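PDB 6HC6: aminopeptidase YwaD from Bacillus subtilis, which removes a range of N-terminal amino acids, including arginine, lysine and leucine, from peptides, using two zinc ions per subunit. Local coordinates for residues P197-K202 and A215-K220. Sequence-based numbering, arbitrary orientation.
Sequences PVVGIK and ATLKLK
The nearest CA atoms of the two segments, 7.9 Å apart, belong to Pro197 and Leu219; segments 197-202 and 215-220 therefore face each other through side chains alone, without backbone pairing, and draw apart toward Lys202. Pro197, Val199, Leu217 and Leu219 all direct their side chains into the space between them, and every touch is apolar. The CB of Pro197 rests against one methyl of each leucine, 3.6 Å from CD2 of Leu217 and as close to CD1 of Leu219; this one ring carbon touches both leucines. Leu219 CD1 is shared in turn, since Val199 CG1 also approaches it to 3.6 Å. Val199 CG1 also lies 4.0 Å from Leu219 CD2, and close to both methyls of Leu217. Val199 and Leu217 meet tip to tip, closest between Val199 CG2 and Leu217 CD1 at 4.0 Å. The two leucines extend by different routes: CG of Leu217 lies anti to its backbone N (chi1 -157°), whereas that of Leu219 lies anti to its carbonyl carbon (chi1 -66°), and both forks still converge on Val199 and Pro197. Leu111 of strand 107-113 packs on Val199 and on both leucines, and Leu102 of strand 97-104 adds to the wall beside Leu217. On the backbone side, Thr120 OG1 accepts a hydrogen bond from Leu219 N, while strand 198-201 pairs with strands 172-176 and 107-113. Pro197, immediately ahead of strand 198-201, and Val199 within it thus meet Leu217 and Leu219 of the non-neighbouring strand 214-222 of the same mixed sheet across the hydrophobic interior of the PA (protease-associated) domain, a module accompanying the M28 peptidase domain in this subfamily, away from the zinc ions.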
ATOM      1  N   PRO A 197      -2.217   8.293 -22.605  1.00 28.13           N
ATOM      2  CA  PRO A 197      -1.851   7.028 -21.954  1.00 26.78           C
ATOM      3  C   PRO A 197      -0.441   7.088 -21.388  1.00 24.76           C
ATOM      4  O   PRO A 197       0.453   7.699 -21.978  1.00 24.88           O
ATOM      5  CB  PRO A 197      -1.951   6.000 -23.086  1.00 27.06           C
ATOM      6  CG  PRO A 197      -2.844   6.625 -24.114  1.00 30.01           C
ATOM      7  CD  PRO A 197      -2.607   8.104 -24.013  1.00 28.58           C
ATOM      8  N   VAL A 198      -0.257   6.464 -20.220  1.00 23.96           N
ATOM      9  CA  VAL A 198       1.045   6.322 -19.575  1.00 24.52           C
ATOM     10  C   VAL A 198       1.184   4.872 -19.125  1.00 28.12           C
ATOM     11  O   VAL A 198       0.373   4.392 -18.324  1.00 27.42           O
ATOM     12  CB  VAL A 198       1.206   7.263 -18.370  1.00 24.27           C
ATOM     13  CG1 VAL A 198       2.600   7.111 -17.773  1.00 28.12           C
ATOM     14  CG2 VAL A 198       0.915   8.733 -18.747  1.00 25.95           C
ATOM     15  N   VAL A 199       2.208   4.177 -19.618  1.00 23.62           N
ATOM     16  CA  VAL A 199       2.417   2.778 -19.253  1.00 22.04           C
ATOM     17  C   VAL A 199       3.874   2.560 -18.874  1.00 25.49           C
ATOM     18  O   VAL A 199       4.772   3.285 -19.310  1.00 25.56           O
ATOM     19  CB  VAL A 199       2.006   1.786 -20.372  1.00 23.63           C
ATOM     20  CG1 VAL A 199       0.557   2.028 -20.828  1.00 23.29           C
ATOM     21  CG2 VAL A 199       2.995   1.828 -21.545  1.00 22.35           C
ATOM     22  N   GLY A 200       4.103   1.555 -18.045  1.00 23.05           N
ATOM     23  CA  GLY A 200       5.448   1.169 -17.647  1.00 23.35           C
ATOM     24  C   GLY A 200       5.748  -0.225 -18.161  1.00 24.16           C
ATOM     25  O   GLY A 200       4.863  -1.081 -18.195  1.00 24.43           O
ATOM     26  N   ILE A 201       6.988  -0.438 -18.595  1.00 21.08           N
ATOM     27  CA  ILE A 201       7.402  -1.725 -19.141  1.00 19.52           C
ATOM     28  C   ILE A 201       8.766  -2.082 -18.572  1.00 23.80           C
ATOM     29  O   ILE A 201       9.444  -1.261 -17.948  1.00 23.08           O
ATOM     30  CB  ILE A 201       7.447  -1.725 -20.683  1.00 25.23           C
ATOM     31  CG1 ILE A 201       8.546  -0.777 -21.175  1.00 24.59           C
ATOM     32  CG2 ILE A 201       6.076  -1.346 -21.260  1.00 20.42           C
ATOM     33  CD1 ILE A 201       8.730  -0.780 -22.690  1.00 26.00           C
ATOM     34  N   LYS A 202       9.166  -3.325 -18.816  1.00 24.66           N
ATOM     35  CA  LYS A 202      10.428  -3.848 -18.326  1.00 26.74           C
ATOM     36  C   LYS A 202      11.611  -3.208 -19.044  1.00 29.06           C
ATOM     37  O   LYS A 202      11.508  -2.731 -20.180  1.00 25.94           O
ATOM     38  CB  LYS A 202      10.484  -5.363 -18.518  1.00 26.56           C
ATOM     39  CG  LYS A 202       9.567  -6.120 -17.564  1.00 26.48           C
ATOM     40  CD  LYS A 202      10.001  -7.559 -17.501  1.00 36.20           C
ATOM     41  CE  LYS A 202       9.082  -8.467 -18.279  1.00 48.39           C
ATOM     42  NZ  LYS A 202       8.908  -9.752 -17.536  1.00 55.37           N
ATOM     43  N   ALA A 215       4.992   1.940 -32.413  1.00 27.91           N
ATOM     44  CA  ALA A 215       4.383   1.000 -31.489  1.00 28.29           C
ATOM     45  C   ALA A 215       2.877   1.214 -31.486  1.00 28.21           C
ATOM     46  O   ALA A 215       2.375   2.271 -31.881  1.00 28.88           O
ATOM     47  CB  ALA A 215       4.964   1.158 -30.079  1.00 27.09           C
ATOM     48  N   THR A 216       2.151   0.187 -31.052  1.00 27.14           N
ATOM     49  CA  THR A 216       0.704   0.258 -30.910  1.00 25.97           C
ATOM     50  C   THR A 216       0.313  -0.075 -29.482  1.00 29.20           C
ATOM     51  O   THR A 216       0.663  -1.147 -28.970  1.00 27.69           O
ATOM     52  CB  THR A 216      -0.008  -0.699 -31.861  1.00 29.67           C
ATOM     53  OG1 THR A 216       0.314  -0.367 -33.217  1.00 31.69           O
ATOM     54  CG2 THR A 216      -1.513  -0.621 -31.666  1.00 33.49           C
ATOM     55  N   LEU A 217      -0.447   0.820 -28.863  1.00 27.27           N
ATOM     56  CA  LEU A 217      -0.919   0.663 -27.497  1.00 23.62           C
ATOM     57  C   LEU A 217      -2.428   0.467 -27.519  1.00 30.03           C
ATOM     58  O   LEU A 217      -3.140   1.212 -28.198  1.00 33.37           O
ATOM     59  CB  LEU A 217      -0.530   1.887 -26.675  1.00 24.04           C
ATOM     60  CG  LEU A 217      -0.414   1.808 -25.169  1.00 44.52           C
ATOM     61  CD1 LEU A 217       0.787   0.982 -24.785  1.00 42.05           C
ATOM     62  CD2 LEU A 217      -0.249   3.226 -24.659  1.00 50.58           C
ATOM     63  N   LYS A 218      -2.909  -0.561 -26.818  1.00 29.61           N
ATOM     64  CA  LYS A 218      -4.338  -0.798 -26.643  1.00 28.61           C
ATOM     65  C   LYS A 218      -4.619  -0.798 -25.150  1.00 30.98           C
ATOM     66  O   LYS A 218      -4.103  -1.654 -24.426  1.00 32.55           O
ATOM     67  CB  LYS A 218      -4.780  -2.121 -27.272  1.00 31.38           C
ATOM     68  CG  LYS A 218      -4.549  -2.213 -28.775  1.00 37.47           C
ATOM     69  CD  LYS A 218      -5.234  -3.434 -29.390  1.00 41.77           C
ATOM     70  CE  LYS A 218      -4.838  -3.588 -30.856  1.00 51.62           C
ATOM     71  NZ  LYS A 218      -5.378  -4.837 -31.467  1.00 55.26           N
ATOM     72  N   LEU A 219      -5.416   0.167 -24.691  1.00 27.96           N
ATOM     73  CA  LEU A 219      -5.701   0.313 -23.267  1.00 23.54           C
ATOM     74  C   LEU A 219      -7.179   0.597 -23.070  1.00 34.14           C
ATOM     75  O   LEU A 219      -7.730   1.502 -23.701  1.00 32.21           O
ATOM     76  CB  LEU A 219      -4.880   1.437 -22.635  1.00 27.79           C
ATOM     77  CG  LEU A 219      -3.364   1.259 -22.570  1.00 34.82           C
ATOM     78  CD1 LEU A 219      -2.728   2.592 -22.258  1.00 42.86           C
ATOM     79  CD2 LEU A 219      -2.967   0.220 -21.525  1.00 35.55           C
ATOM     80  N   LYS A 220      -7.809  -0.174 -22.192  1.00 30.58           N
ATOM     81  CA  LYS A 220      -9.212  -0.003 -21.855  1.00 28.06           C
ATOM     82  C   LYS A 220      -9.324   0.420 -20.398  1.00 27.28           C
ATOM     83  O   LYS A 220      -8.597  -0.087 -19.537  1.00 28.67           O
ATOM     84  CB  LYS A 220      -9.996  -1.298 -22.106  1.00 35.02           C
ATOM     85  CG  LYS A 220     -11.233  -1.469 -21.237  1.00 50.33           C
ATOM     86  CD  LYS A 220     -12.448  -1.889 -22.058  1.00 61.44           C
ATOM     87  CE  LYS A 220     -13.622  -2.261 -21.161  1.00 62.30           C
ATOM     88  NZ  LYS A 220     -14.702  -2.955 -21.927  1.00 69.47           N
TER